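Local coordinates for stage II sporulation protein E (SpoIIE) (Moorella thermoacetica, PDB 3ZT9) that is probably a manganese-dependent PP2C-type phosphatase that hydrolyses phosphorylated serine or threonine in proteins of a bacterial stressosome signalling pathway, at residues F33-D38 with A84-V89; D21-K26 with A188-R193; I104-L109 with F145-D150; L95-I100 with L132-G137. All coordinates share one frame; numbering follows the deposited sequence. Where two conformers were deposited one is given.

Interaction 1 (F33-D38 with A84-V89); sequences FLAVGD and AALCRV. With MN (manganese (II) ion), chain B; MN (manganese (II) ion), chain C.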
loop_
_atom_site.group_PDB
_atom_site.type_symbol
_atom_site.label_atom_id
_atom_site.label_comp_id
_atom_site.label_asym_id
_atom_site.label_seq_id
_atom_site.Cartn_x
_atom_site.Cartn_y
_atom_site.Cartn_z
ATOM N N PHE A 33 6.364 7.900 -2.822
ATOM C CA PHE A 33 5.014 7.475 -2.515
ATOM C C PHE A 33 4.898 5.969 -2.726
ATOM O O PHE A 33 5.397 5.419 -3.705
ATOM C CB PHE A 33 4.017 8.181 -3.413
ATOM C CG PHE A 33 3.980 9.684 -3.209
ATOM C CD1 PHE A 33 4.979 10.490 -3.745
ATOM C CD2 PHE A 33 2.950 10.278 -2.500
ATOM C CE1 PHE A 33 4.950 11.887 -3.571
ATOM C CE2 PHE A 33 2.906 11.660 -2.346
ATOM C CZ PHE A 33 3.906 12.460 -2.895
ATOM N N LEU A 34 4.233 5.317 -1.784
ATOM C CA LEU A 34 4.068 3.867 -1.830
ATOM C C LEU A 34 2.601 3.586 -1.633
ATOM O O LEU A 34 2.053 4.006 -0.629
ATOM C CB LEU A 34 4.826 3.192 -0.651
ATOM C CG LEU A 34 6.305 3.584 -0.463
ATOM C CD1 LEU A 34 6.778 3.042 0.875
ATOM C CD2 LEU A 34 7.158 3.007 -1.561
ATOM N N ALA A 35 1.975 2.844 -2.540
ATOM C CA ALA A 35 0.544 2.649 -2.425
ATOM C C ALA A 35 0.150 1.240 -2.802
ATOM O O ALA A 35 0.726 0.646 -3.733
ATOM C CB ALA A 35 -0.231 3.664 -3.339
ATOM N N VAL A 36 -0.875 0.723 -2.108
ATOM C CA VAL A 36 -1.466 -0.551 -2.523
ATOM C C VAL A 36 -2.970 -0.373 -2.581
ATOM O O VAL A 36 -3.558 0.172 -1.670
ATOM C CB VAL A 36 -1.120 -1.724 -1.530
ATOM C CG1 VAL A 36 -1.860 -3.003 -1.905
ATOM C CG2 VAL A 36 0.424 -1.991 -1.500
ATOM N N GLY A 37 -3.599 -0.886 -3.630
ATOM C CA GLY A 37 -5.049 -0.837 -3.712
ATOM C C GLY A 37 -5.564 -2.263 -3.870
ATOM O O GLY A 37 -4.879 -3.138 -4.420
ATOM N N ASP A 38 -6.790 -2.493 -3.404
ATOM C CA ASP A 38 -7.415 -3.797 -3.556
ATOM C C ASP A 38 -8.812 -3.531 -4.076
ATOM O O ASP A 38 -9.624 -3.017 -3.341
ATOM C CB ASP A 38 -7.453 -4.483 -2.160
ATOM C CG ASP A 38 -8.222 -5.798 -2.145
ATOM O OD1 ASP A 38 -8.918 -6.099 -3.135
ATOM O OD2 ASP A 38 -8.149 -6.530 -1.130
ATOM N N ALA A 84 -7.630 1.254 -0.209
ATOM C CA ALA A 84 -6.258 1.653 -0.608
ATOM C C ALA A 84 -5.503 2.284 0.550
ATOM O O ALA A 84 -6.095 2.866 1.453
ATOM C CB ALA A 84 -6.336 2.672 -1.760
ATOM N N ALA A 85 -4.191 2.151 0.507
ATOM C CA ALA A 85 -3.308 2.769 1.492
ATOM C C ALA A 85 -2.290 3.565 0.707
ATOM O O ALA A 85 -1.883 3.134 -0.365
ATOM C CB ALA A 85 -2.600 1.686 2.274
ATOM N N LEU A 86 -1.832 4.683 1.266
ATOM C CA LEU A 86 -0.734 5.418 0.692
ATOM C C LEU A 86 0.163 5.889 1.831
ATOM O O LEU A 86 -0.322 6.373 2.877
ATOM C CB LEU A 86 -1.289 6.631 -0.047
ATOM C CG LEU A 86 -0.255 7.635 -0.546
ATOM C CD1 LEU A 86 0.590 6.980 -1.572
ATOM C CD2 LEU A 86 -1.001 8.845 -1.152
ATOM N N CYS A 87 1.457 5.722 1.626
ATOM C CA CYS A 87 2.485 6.252 2.536
ATOM C C CYS A 87 3.285 7.257 1.752
ATOM O O CYS A 87 3.707 6.985 0.629
ATOM C CB CYS A 87 3.480 5.172 2.981
ATOM S SG CYS A 87 2.862 3.930 4.103
ATOM N N ARG A 88 3.537 8.407 2.347
ATOM C CA ARG A 88 4.325 9.434 1.669
ATOM C C ARG A 88 5.555 9.607 2.544
ATOM O O ARG A 88 5.430 9.978 3.696
ATOM C CB ARG A 88 3.549 10.755 1.568
ATOM C CG ARG A 88 4.364 11.947 0.982
ATOM C CD ARG A 88 3.464 13.237 0.966
ATOM N NE ARG A 88 4.049 14.366 0.234
ATOM C CZ ARG A 88 4.988 15.163 0.722
ATOM N NH1 ARG A 88 5.476 14.956 1.941
ATOM N NH2 ARG A 88 5.451 16.166 -0.008
ATOM N N VAL A 89 6.717 9.273 2.011
ATOM C CA VAL A 89 7.956 9.305 2.804
ATOM C C VAL A 89 8.871 10.399 2.313
ATOM O O VAL A 89 9.431 10.315 1.217
ATOM C CB VAL A 89 8.690 7.967 2.677
ATOM C CG1 VAL A 89 9.842 7.902 3.671
ATOM C CG2 VAL A 89 7.671 6.825 2.887
HETATM MN MN MN B . -10.228 -7.474 -4.131
HETATM MN MN MN C . -8.459 -8.732 -0.968
HETATM O O HOH W 1 -8.390 -7.877 -5.235
HETATM O O HOH W 2 -11.677 -7.333 -2.353
HETATM O O HOH W 3 -9.842 -9.121 -2.676
HETATM O O HOH W 4 -10.541 -8.571 -0.165
HETATM O O HOH W 5 -6.642 -8.883 -2.193
#
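Phe33 and Arg88 lie side by side and point the same way. Phe33 CE2 is 3.6 Å from Arg88 CG, and Phe33 CZ is 3.7 Å from Arg88 NE. The ring and guanidinium planes stand 85° apart. Arg88 has CG anti to its backbone N (chi1 174°) and stays extended to NE, which carries its stem along the ring. Leu86 CD1 sits at the ring edge of Phe33 and lies 3.8 Å from Ala35 CB. With an alanine for Phe33, the Arg88 stem would probably be freer to shift and a gap open beside Leu86. The other face of the sheet carries Leu34, Val36, Ala85 and Cys87, which meet more loosely. Four backbone hydrogen bonds join Leu34 with Cys87 and Val36 with Ala85; Cys87 N to Leu34 O is 2.9 Å. Further out, Asn62 accepts a bond from Arg88 NH2. Helix 43-60 packs on Ala35, and Ile147 packs on Leu34 and Val36. At the strand end Asp38 bridges two manganese ions, with OD1 2.1 Å from one and OD2 2.2 Å from the other. Water 3 also bridges them. This two-metal centre at the end of a beta sandwich is the active-site layout of PP2C phosphatases.

Interaction 2 (D21-K26 with A188-R193); sequences DACLVK and AVIVAR. With MN (manganese (II) ion), chain D.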
loop_
_atom_site.group_PDB
_atom_site.type_symbol
_atom_site.label_atom_id
_atom_site.label_comp_id
_atom_site.label_asym_id
_atom_site.label_seq_id
_atom_site.Cartn_x
_atom_site.Cartn_y
_atom_site.Cartn_z
ATOM N N ASP A 21 -5.608 -6.595 -7.220
ATOM C CA ASP A 21 -4.892 -5.619 -6.415
ATOM C C ASP A 21 -3.918 -4.824 -7.310
ATOM O O ASP A 21 -3.566 -5.256 -8.398
ATOM C CB ASP A 21 -4.039 -6.296 -5.308
ATOM C CG ASP A 21 -4.842 -7.049 -4.260
ATOM O OD1 ASP A 21 -6.070 -6.882 -4.157
ATOM O OD2 ASP A 21 -4.180 -7.796 -3.494
ATOM N N ALA A 22 -3.464 -3.666 -6.838
ATOM C CA ALA A 22 -2.481 -2.886 -7.569
ATOM C C ALA A 22 -1.483 -2.216 -6.630
ATOM O O ALA A 22 -1.834 -1.860 -5.516
ATOM C CB ALA A 22 -3.172 -1.824 -8.424
ATOM N N CYS A 23 -0.257 -2.014 -7.121
ATOM C CA CYS A 23 0.826 -1.339 -6.383
ATOM C C CYS A 23 1.348 -0.110 -7.148
ATOM O O CYS A 23 1.375 -0.096 -8.381
ATOM C CB CYS A 23 2.004 -2.322 -6.174
ATOM S SG CYS A 23 1.554 -3.676 -5.084
ATOM N N LEU A 24 1.784 0.908 -6.402
ATOM C CA LEU A 24 2.447 2.085 -6.968
ATOM C C LEU A 24 3.666 2.406 -6.115
ATOM O O LEU A 24 3.591 2.397 -4.889
ATOM C CB LEU A 24 1.519 3.297 -6.912
ATOM C CG LEU A 24 2.140 4.632 -7.343
ATOM C CD1 LEU A 24 2.394 4.644 -8.829
ATOM C CD2 LEU A 24 1.220 5.773 -6.965
ATOM N N VAL A 25 4.792 2.620 -6.767
ATOM C CA VAL A 25 5.971 3.218 -6.142
ATOM C C VAL A 25 6.359 4.362 -7.043
ATOM O O VAL A 25 6.643 4.159 -8.218
ATOM C CB VAL A 25 7.163 2.228 -6.021
ATOM C CG1 VAL A 25 8.372 2.938 -5.480
ATOM C CG2 VAL A 25 6.718 1.047 -5.108
ATOM N N LYS A 26 6.403 5.568 -6.504
ATOM C CA LYS A 26 6.724 6.721 -7.329
ATOM C C LYS A 26 7.646 7.660 -6.571
ATOM O O LYS A 26 7.392 7.982 -5.422
ATOM C CB LYS A 26 5.426 7.416 -7.773
ATOM C CG LYS A 26 5.620 8.560 -8.805
ATOM C CD LYS A 26 6.554 8.150 -9.948
ATOM C CE LYS A 26 6.701 9.202 -11.084
ATOM N NZ LYS A 26 7.378 10.509 -10.765
ATOM N N ALA A 188 -0.917 -8.538 -2.749
ATOM C CA ALA A 188 -0.043 -7.459 -3.154
ATOM C C ALA A 188 0.808 -7.073 -1.948
ATOM O O ALA A 188 0.291 -6.948 -0.843
ATOM C CB ALA A 188 -0.862 -6.237 -3.609
ATOM N N VAL A 189 2.097 -6.855 -2.163
ATOM C CA VAL A 189 2.994 -6.514 -1.068
ATOM C C VAL A 189 4.036 -5.550 -1.558
ATOM O O VAL A 189 4.601 -5.782 -2.628
ATOM C CB VAL A 189 3.810 -7.745 -0.586
ATOM C CG1 VAL A 189 4.554 -7.380 0.738
ATOM C CG2 VAL A 189 2.923 -8.954 -0.398
ATOM N N ILE A 190 4.346 -4.528 -0.744
ATOM C CA ILE A 190 5.498 -3.646 -0.994
ATOM C C ILE A 190 6.386 -3.643 0.249
ATOM O O ILE A 190 5.872 -3.602 1.360
ATOM C CB ILE A 190 5.035 -2.185 -1.226
ATOM C CG1 ILE A 190 4.211 -2.120 -2.520
ATOM C CG2 ILE A 190 6.226 -1.266 -1.344
ATOM C CD1 ILE A 190 3.626 -0.691 -2.767
ATOM N N VAL A 191 7.707 -3.730 0.085
ATOM C CA VAL A 191 8.625 -3.464 1.195
ATOM C C VAL A 191 9.586 -2.390 0.699
ATOM O O VAL A 191 10.055 -2.509 -0.413
ATOM C CB VAL A 191 9.429 -4.722 1.550
ATOM C CG1 VAL A 191 10.602 -4.361 2.475
ATOM C CG2 VAL A 191 8.486 -5.807 2.202
ATOM N N ALA A 192 9.839 -1.372 1.519
ATOM C CA ALA A 192 10.787 -0.287 1.212
ATOM C C ALA A 192 11.739 -0.147 2.394
ATOM O O ALA A 192 11.300 -0.124 3.540
ATOM C CB ALA A 192 10.052 1.022 0.992
ATOM N N ARG A 193 13.042 -0.055 2.143
ATOM C CA ARG A 193 13.963 0.108 3.258
ATOM C C ARG A 193 15.250 0.738 2.824
ATOM O O ARG A 193 15.584 0.681 1.642
ATOM C CB ARG A 193 14.256 -1.249 3.853
ATOM C CG ARG A 193 14.855 -2.200 2.838
ATOM C CD ARG A 193 14.850 -3.643 3.355
ATOM N NE ARG A 193 15.563 -4.464 2.397
ATOM C CZ ARG A 193 15.861 -5.743 2.585
ATOM N NH1 ARG A 193 15.474 -6.374 3.680
ATOM N NH2 ARG A 193 16.547 -6.363 1.656
ATOM O OXT ARG A 193 15.961 1.269 3.669
HETATM MN MN MN D . 18.260 1.651 3.679
HETATM O O HOH W 6 18.433 -0.071 2.200
HETATM O O HOH W 7 18.780 0.069 5.071
HETATM O O HOH W 8 20.484 1.721 3.484
HETATM O O HOH W 9 17.873 3.191 2.135
#
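Cys23 and Ile190 point toward each other from strands of two different sheets and touch. Cys23 SG fits between two groups of the opposing strand: Ala188 CB at 3.8 Å and Ile190 CG1 at 4.0 Å. Ile190 has CG1 anti to its carbonyl carbon (chi1 -65°) and CD1 extended beyond it. Its tip therefore reaches across to the other strand, where CD1 lies 3.7 Å from Leu24 O. Val25 CG2 meets the same methyl, Ile190 CD1, at 4.2 Å. At the other end Asp21 CB abuts Ala188 CB at 3.6 Å. The Asp21 carboxylate does not bond to Ala188 N; its OD2 is held by Ser149 OG. No hydrogen bond links the segments, and their axes come within 7.2 Å, at an angle of 19°. Val36 of strand 31-39 packs on both Ala188 and Ile190. Away from this interface, the C-terminal OXT of Arg193 binds a third manganese ion at 2.3 Å, with Glu141 and four waters. The Arg193 side chain forms a salt bridge with Glu5 and a cation-pi contact with Tyr165. The contact as a whole is sheet-on-sheet packing of a PP2C-type beta sandwich, along the side where strand 21-28 is outermost in its sheet.

Interaction 3 (I104-L109 with F145-D150); sequences IHVKIL and FLIHSD. With MN (manganese (II) ion), chain C.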
loop_
_atom_site.group_PDB
_atom_site.type_symbol
_atom_site.label_atom_id
_atom_site.label_comp_id
_atom_site.label_asym_id
_atom_site.label_seq_id
_atom_site.Cartn_x
_atom_site.Cartn_y
_atom_site.Cartn_z
ATOM N N ILE A 104 -6.394 -2.316 3.831
ATOM C CA ILE A 104 -5.014 -2.546 3.472
ATOM C C ILE A 104 -4.171 -2.442 4.790
ATOM O O ILE A 104 -4.516 -1.680 5.697
ATOM C CB ILE A 104 -4.533 -1.475 2.473
ATOM C CG1 ILE A 104 -5.389 -1.491 1.195
ATOM C CG2 ILE A 104 -3.042 -1.667 2.165
ATOM C CD1 ILE A 104 -5.303 -2.770 0.342
ATOM N N HIS A 105 -3.104 -3.206 4.903
ATOM C CA HIS A 105 -2.295 -3.172 6.123
ATOM C C HIS A 105 -0.974 -2.480 5.893
ATOM O O HIS A 105 -0.283 -2.760 4.904
ATOM C CB HIS A 105 -2.094 -4.613 6.571
ATOM C CG HIS A 105 -3.387 -5.307 6.839
ATOM N ND1 HIS A 105 -4.250 -4.897 7.836
ATOM C CD2 HIS A 105 -3.987 -6.351 6.225
ATOM C CE1 HIS A 105 -5.323 -5.666 7.823
ATOM N NE2 HIS A 105 -5.190 -6.556 6.855
ATOM N N VAL A 106 -0.616 -1.582 6.815
ATOM C CA VAL A 106 0.687 -0.912 6.752
ATOM C C VAL A 106 1.417 -1.141 8.034
ATOM O O VAL A 106 0.811 -1.061 9.092
ATOM C CB VAL A 106 0.481 0.597 6.597
ATOM C CG1 VAL A 106 1.847 1.351 6.646
ATOM C CG2 VAL A 106 -0.246 0.885 5.253
ATOM N N LYS A 107 2.720 -1.432 7.965
ATOM C CA LYS A 107 3.516 -1.483 9.211
ATOM C C LYS A 107 4.809 -0.749 8.928
ATOM O O LYS A 107 5.415 -0.941 7.874
ATOM C CB LYS A 107 3.796 -2.919 9.617
ATOM C CG LYS A 107 4.185 -3.069 11.131
ATOM C CD LYS A 107 4.110 -4.512 11.562
ATOM C CE LYS A 107 2.690 -5.039 11.527
ATOM N NZ LYS A 107 1.864 -4.564 12.664
ATOM N N ILE A 108 5.230 0.056 9.889
ATOM C CA ILE A 108 6.414 0.869 9.733
ATOM C C ILE A 108 7.357 0.536 10.889
ATOM O O ILE A 108 7.031 0.740 12.052
ATOM C CB ILE A 108 6.042 2.342 9.724
ATOM C CG1 ILE A 108 5.084 2.616 8.552
ATOM C CG2 ILE A 108 7.316 3.213 9.683
ATOM C CD1 ILE A 108 4.421 4.007 8.555
ATOM N N LEU A 109 8.505 -0.037 10.559
ATOM C CA LEU A 109 9.470 -0.448 11.578
ATOM C C LEU A 109 10.468 0.685 11.643
ATOM O O LEU A 109 11.248 0.854 10.719
ATOM C CB LEU A 109 10.196 -1.739 11.177
ATOM C CG LEU A 109 9.437 -3.058 11.300
ATOM C CD1 LEU A 109 8.101 -2.967 10.613
ATOM C CD2 LEU A 109 10.287 -4.241 10.724
ATOM N N PHE A 145 9.315 -0.072 5.604
ATOM C CA PHE A 145 7.872 0.062 5.417
ATOM C C PHE A 145 7.370 -1.231 4.791
ATOM O O PHE A 145 7.962 -1.740 3.844
ATOM C CB PHE A 145 7.575 1.223 4.457
ATOM C CG PHE A 145 7.929 2.598 5.004
ATOM C CD1 PHE A 145 9.250 3.027 5.094
ATOM C CD2 PHE A 145 6.939 3.449 5.438
ATOM C CE1 PHE A 145 9.556 4.287 5.628
ATOM C CE2 PHE A 145 7.231 4.683 5.984
ATOM C CZ PHE A 145 8.554 5.112 6.062
ATOM N N LEU A 146 6.278 -1.772 5.312
ATOM C CA LEU A 146 5.657 -2.940 4.724
ATOM C C LEU A 146 4.188 -2.545 4.444
ATOM O O LEU A 146 3.534 -1.956 5.322
ATOM C CB LEU A 146 5.650 -4.103 5.740
ATOM C CG LEU A 146 4.723 -5.271 5.367
ATOM C CD1 LEU A 146 5.216 -6.102 4.160
ATOM C CD2 LEU A 146 4.587 -6.134 6.601
ATOM N N ILE A 147 3.680 -2.830 3.245
ATOM C CA ILE A 147 2.284 -2.562 2.941
ATOM C C ILE A 147 1.756 -3.833 2.271
ATOM O O ILE A 147 2.402 -4.368 1.383
ATOM C CB ILE A 147 2.064 -1.327 1.947
ATOM C CG1 ILE A 147 2.786 -0.054 2.481
ATOM C CG2 ILE A 147 0.512 -1.079 1.729
ATOM C CD1 ILE A 147 2.717 1.201 1.578
ATOM N N HIS A 148 0.597 -4.317 2.681
ATOM C CA HIS A 148 0.022 -5.438 1.947
ATOM C C HIS A 148 -1.496 -5.447 1.948
ATOM O O HIS A 148 -2.139 -4.980 2.874
ATOM C CB HIS A 148 0.596 -6.791 2.482
ATOM C CG HIS A 148 0.307 -7.073 3.921
ATOM N ND1 HIS A 148 -0.891 -7.612 4.350
ATOM C CD2 HIS A 148 1.065 -6.903 5.036
ATOM C CE1 HIS A 148 -0.855 -7.762 5.667
ATOM N NE2 HIS A 148 0.312 -7.325 6.106
ATOM N N SER A 149 -2.080 -5.985 0.878
ATOM C CA SER A 149 -3.537 -6.189 0.880
ATOM C C SER A 149 -3.911 -7.319 1.815
ATOM O O SER A 149 -3.038 -8.010 2.364
ATOM C CB SER A 149 -4.009 -6.570 -0.521
ATOM O OG SER A 149 -3.497 -7.832 -0.913
ATOM N N ASP A 150 -5.219 -7.513 2.012
ATOM C CA ASP A 150 -5.696 -8.553 2.924
ATOM C C ASP A 150 -5.534 -9.952 2.317
ATOM O O ASP A 150 -5.983 -10.937 2.903
ATOM C CB ASP A 150 -7.147 -8.272 3.315
ATOM C CG ASP A 150 -8.110 -8.346 2.138
ATOM O OD1 ASP A 150 -7.694 -8.677 1.005
ATOM O OD2 ASP A 150 -9.288 -8.081 2.366
HETATM MN MN MN C . -8.459 -8.732 -0.968
HETATM O O HOH W 4 -10.541 -8.571 -0.165
HETATM O O HOH W 3 -9.842 -9.121 -2.676
HETATM O O HOH W 5 -6.642 -8.883 -2.193
#
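His105 lays its CB over one face of the His148 ring, 3.8 Å from the ring centroid and offset toward the rim. The two imidazoles are oblique, with planes at 48°. His148 CG takes the crowded position between backbone N and carbonyl carbon (chi1 61°), which lifts the ring beneath His105. Its ND1 donates to Ser149 O at 3.0 Å, with that oxygen in the ring plane, though the donor stands above the carbonyl plane of Ser149. The bond should fix the rotation of the ring, and Leu146 CD2 adds a contact at its edge.

The other face of the sheet carries Val106, Ile147, Ile108 and Phe145, with Ile104 beside them from the loop before the strand. Ile104 CG2 settles into a hollow formed by Ile147 CG2, 3.6 Å away, and His148 O, 3.5 Å away. The longer arm of Ile104 carries CD1 to the backbone of Ser149. Val106 lies alongside Ile147, its CG2 4.1 Å from Ile147 CG2. Ile108 crosses Phe145. Its CG2 lies over one ring face of Phe145, toward the rim, as a CH-pi contact, while Ile108 CG1 meets Phe145 CD2 at 3.7 Å.

Four backbone hydrogen bonds pair His105 with His148 and Lys107 with Leu146. Beyond the strand, Asp150 OD1 binds manganese at 2.1 Å, and Asp150 OD2 accepts from water 4 and from Asn103. Asp38 and Asp185 complete the protein ligands of that ion.

Strand 187-192 flanks 144-148 in this sheet, and strand 113-115 flanks 105-110. From the other sheet, strands 31-39 and 82-90 pack on Ile104 and Ile147, and Phe145 reaches Val89.

Interaction 4 (L95-I100 with L132-G137); sequences LWQAAI and LLIAKG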
loop_
_atom_site.group_PDB
_atom_site.type_symbol
_atom_site.label_atom_id
_atom_site.label_comp_id
_atom_site.label_asym_id
_atom_site.label_seq_id
_atom_site.Cartn_x
_atom_site.Cartn_y
_atom_site.Cartn_z
ATOM N N LEU A 95 10.454 12.780 7.411
ATOM C CA LEU A 95 9.055 12.691 7.842
ATOM C C LEU A 95 8.289 11.701 6.987
ATOM O O LEU A 95 8.602 11.514 5.826
ATOM C CB LEU A 95 8.354 14.033 7.678
ATOM C CG LEU A 95 9.010 15.235 8.385
ATOM C CD1 LEU A 95 8.339 16.533 7.879
ATOM C CD2 LEU A 95 8.897 15.077 9.880
ATOM N N TRP A 96 7.268 11.079 7.561
ATOM C CA TRP A 96 6.307 10.282 6.765
ATOM C C TRP A 96 4.863 10.569 7.193
ATOM O O TRP A 96 4.590 11.030 8.315
ATOM C CB TRP A 96 6.578 8.765 6.815
ATOM C CG TRP A 96 6.506 8.153 8.181
ATOM C CD1 TRP A 96 7.586 7.868 9.009
ATOM C CD2 TRP A 96 5.334 7.689 8.880
ATOM N NE1 TRP A 96 7.141 7.278 10.169
ATOM C CE2 TRP A 96 5.768 7.172 10.129
ATOM C CE3 TRP A 96 3.964 7.673 8.586
ATOM C CZ2 TRP A 96 4.882 6.642 11.073
ATOM C CZ3 TRP A 96 3.072 7.165 9.539
ATOM C CH2 TRP A 96 3.532 6.652 10.761
ATOM N N GLN A 97 3.941 10.372 6.250
ATOM C CA GLN A 97 2.518 10.439 6.551
ATOM C C GLN A 97 1.907 9.203 5.932
ATOM O O GLN A 97 2.404 8.697 4.920
ATOM C CB GLN A 97 1.852 11.645 5.872
ATOM C CG GLN A 97 2.260 12.995 6.310
ATOM C CD GLN A 97 1.470 14.071 5.551
ATOM O OE1 GLN A 97 1.967 15.165 5.305
ATOM N NE2 GLN A 97 0.234 13.750 5.182
ATOM N N ALA A 98 0.843 8.667 6.517
ATOM C CA ALA A 98 0.219 7.543 5.834
ATOM C C ALA A 98 -1.277 7.597 6.096
ATOM O O ALA A 98 -1.699 8.066 7.151
ATOM C CB ALA A 98 0.761 6.239 6.355
ATOM N N ALA A 99 -2.083 7.076 5.168
ATOM C CA ALA A 99 -3.521 6.893 5.493
ATOM C C ALA A 99 -4.055 5.669 4.768
ATOM O O ALA A 99 -3.456 5.228 3.777
ATOM C CB ALA A 99 -4.305 8.132 5.086
ATOM N N ILE A 100 -5.171 5.136 5.260
ATOM C CA ILE A 100 -5.733 3.913 4.695
ATOM C C ILE A 100 -7.233 4.042 4.704
ATOM O O ILE A 100 -7.796 4.375 5.742
ATOM C CB ILE A 100 -5.400 2.649 5.563
ATOM C CG1 ILE A 100 -3.885 2.544 5.794
ATOM C CG2 ILE A 100 -5.922 1.367 4.864
ATOM C CD1 ILE A 100 -3.547 1.584 6.912
ATOM N N LEU A 132 -10.585 11.431 6.826
ATOM C CA LEU A 132 -9.397 10.615 6.703
ATOM C C LEU A 132 -8.508 10.806 7.917
ATOM O O LEU A 132 -8.242 11.936 8.310
ATOM C CB LEU A 132 -8.649 11.067 5.442
ATOM C CG LEU A 132 -7.547 10.190 4.874
ATOM C CD1 LEU A 132 -8.038 8.804 4.422
ATOM C CD2 LEU A 132 -6.904 10.946 3.719
ATOM N N LEU A 133 -8.031 9.717 8.508
ATOM C CA LEU A 133 -7.114 9.838 9.646
ATOM C C LEU A 133 -5.681 9.654 9.167
ATOM O O LEU A 133 -5.251 8.554 8.837
ATOM C CB LEU A 133 -7.440 8.821 10.731
ATOM C CG LEU A 133 -8.554 9.261 11.686
ATOM C CD1 LEU A 133 -8.875 8.139 12.647
ATOM C CD2 LEU A 133 -8.165 10.515 12.454
ATOM N N ILE A 134 -4.934 10.743 9.100
ATOM C CA ILE A 134 -3.559 10.635 8.610
ATOM C C ILE A 134 -2.616 10.427 9.768
ATOM O O ILE A 134 -2.521 11.275 10.674
ATOM C CB ILE A 134 -3.150 11.937 7.883
ATOM C CG1 ILE A 134 -4.024 12.105 6.641
ATOM C CG2 ILE A 134 -1.679 11.888 7.497
ATOM C CD1 ILE A 134 -3.947 13.511 5.982
ATOM N N ALA A 135 -1.923 9.297 9.741
ATOM C CA ALA A 135 -0.883 9.032 10.721
ATOM C C ALA A 135 0.366 9.763 10.295
ATOM O O ALA A 135 0.644 9.870 9.117
ATOM C CB ALA A 135 -0.610 7.533 10.776
ATOM N N LYS A 136 1.153 10.219 11.248
ATOM C CA LYS A 136 2.369 10.944 10.886
ATOM C C LYS A 136 3.498 10.454 11.730
ATOM O O LYS A 136 3.279 10.131 12.878
ATOM C CB LYS A 136 2.175 12.420 11.210
ATOM C CG LYS A 136 1.168 13.051 10.276
ATOM C CD LYS A 136 1.082 14.529 10.432
ATOM C CE LYS A 136 0.082 15.082 9.440
ATOM N NZ LYS A 136 -0.105 16.538 9.624
ATOM N N GLY A 137 4.722 10.446 11.200
ATOM C CA GLY A 137 5.847 10.002 12.010
ATOM C C GLY A 137 7.148 10.568 11.482
ATOM O O GLY A 137 7.148 11.338 10.509
HETATM O O HOH W 10 -6.051 6.215 7.867
#
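Trp96 and Gly137 form one end of an antiparallel strand pairing at the border of a five-stranded sheet, where strand 135-138 is outermost within the chain. The indole covers the glycine backbone. Gly137 CA makes a CH-pi contact 3.7 Å from the centroid of the five-membered ring of Trp96, and Gly137 N lies over the same face. Trp96 CG stands between its backbone N and carbonyl carbon (chi1 61°), and this folds the ring across the partner strand. A CB on Gly137 would run into Trp96 CZ2. The six-membered end of the indole reaches Ala135, with Trp96 CZ3 3.9 Å from Ala135 CB. With an alanine in place of Trp96, a gap would probably open over Gly137 and beside Ala135 CB.

Four backbone hydrogen bonds join Trp96 with Gly137 and Ala98 with Ala135. Trp96 N reaches Gly137 O at 3.0 Å, nearly straight at the hydrogen (173°), though the donor stands 43° out of the carbonyl plane. On the other face Gln97 and Lys136 run side by side, and Gln97 NE2 lies 3.5 Å from Ile134 CG2. Ala99 CB packs on Leu132 CG at 3.8 Å. Helix 65-76 covers this face through Leu65 and Phe69.

Beyond the last strand pair, water 10 accepts from Ile100 N at 3.0 Å and lies 2.7 Å from Leu133 O. The edge strand is thus held by backbone bonds and by the indole over Gly137, not by charge.

From the N terminus, interaction 2 opens first, at 21-26, and closes last, at 188-193. Its long loop holds the other three contacts. Interaction 1 closes a loop made largely of helices 43-60 and 65-76. Interactions 4 and 3 then open in turn, at 95-100 and 104-109, and close in the same order, at 132-137 and 145-150, so they cross. Interactions 1 and 4 are strand pairs in one sheet, joined where 82-90 meets 95-101. Interaction 3 is a pair in the other sheet, and interaction 2 spans the two. Interactions 1 and 3 share a manganese ion and waters 3, 4 and 5.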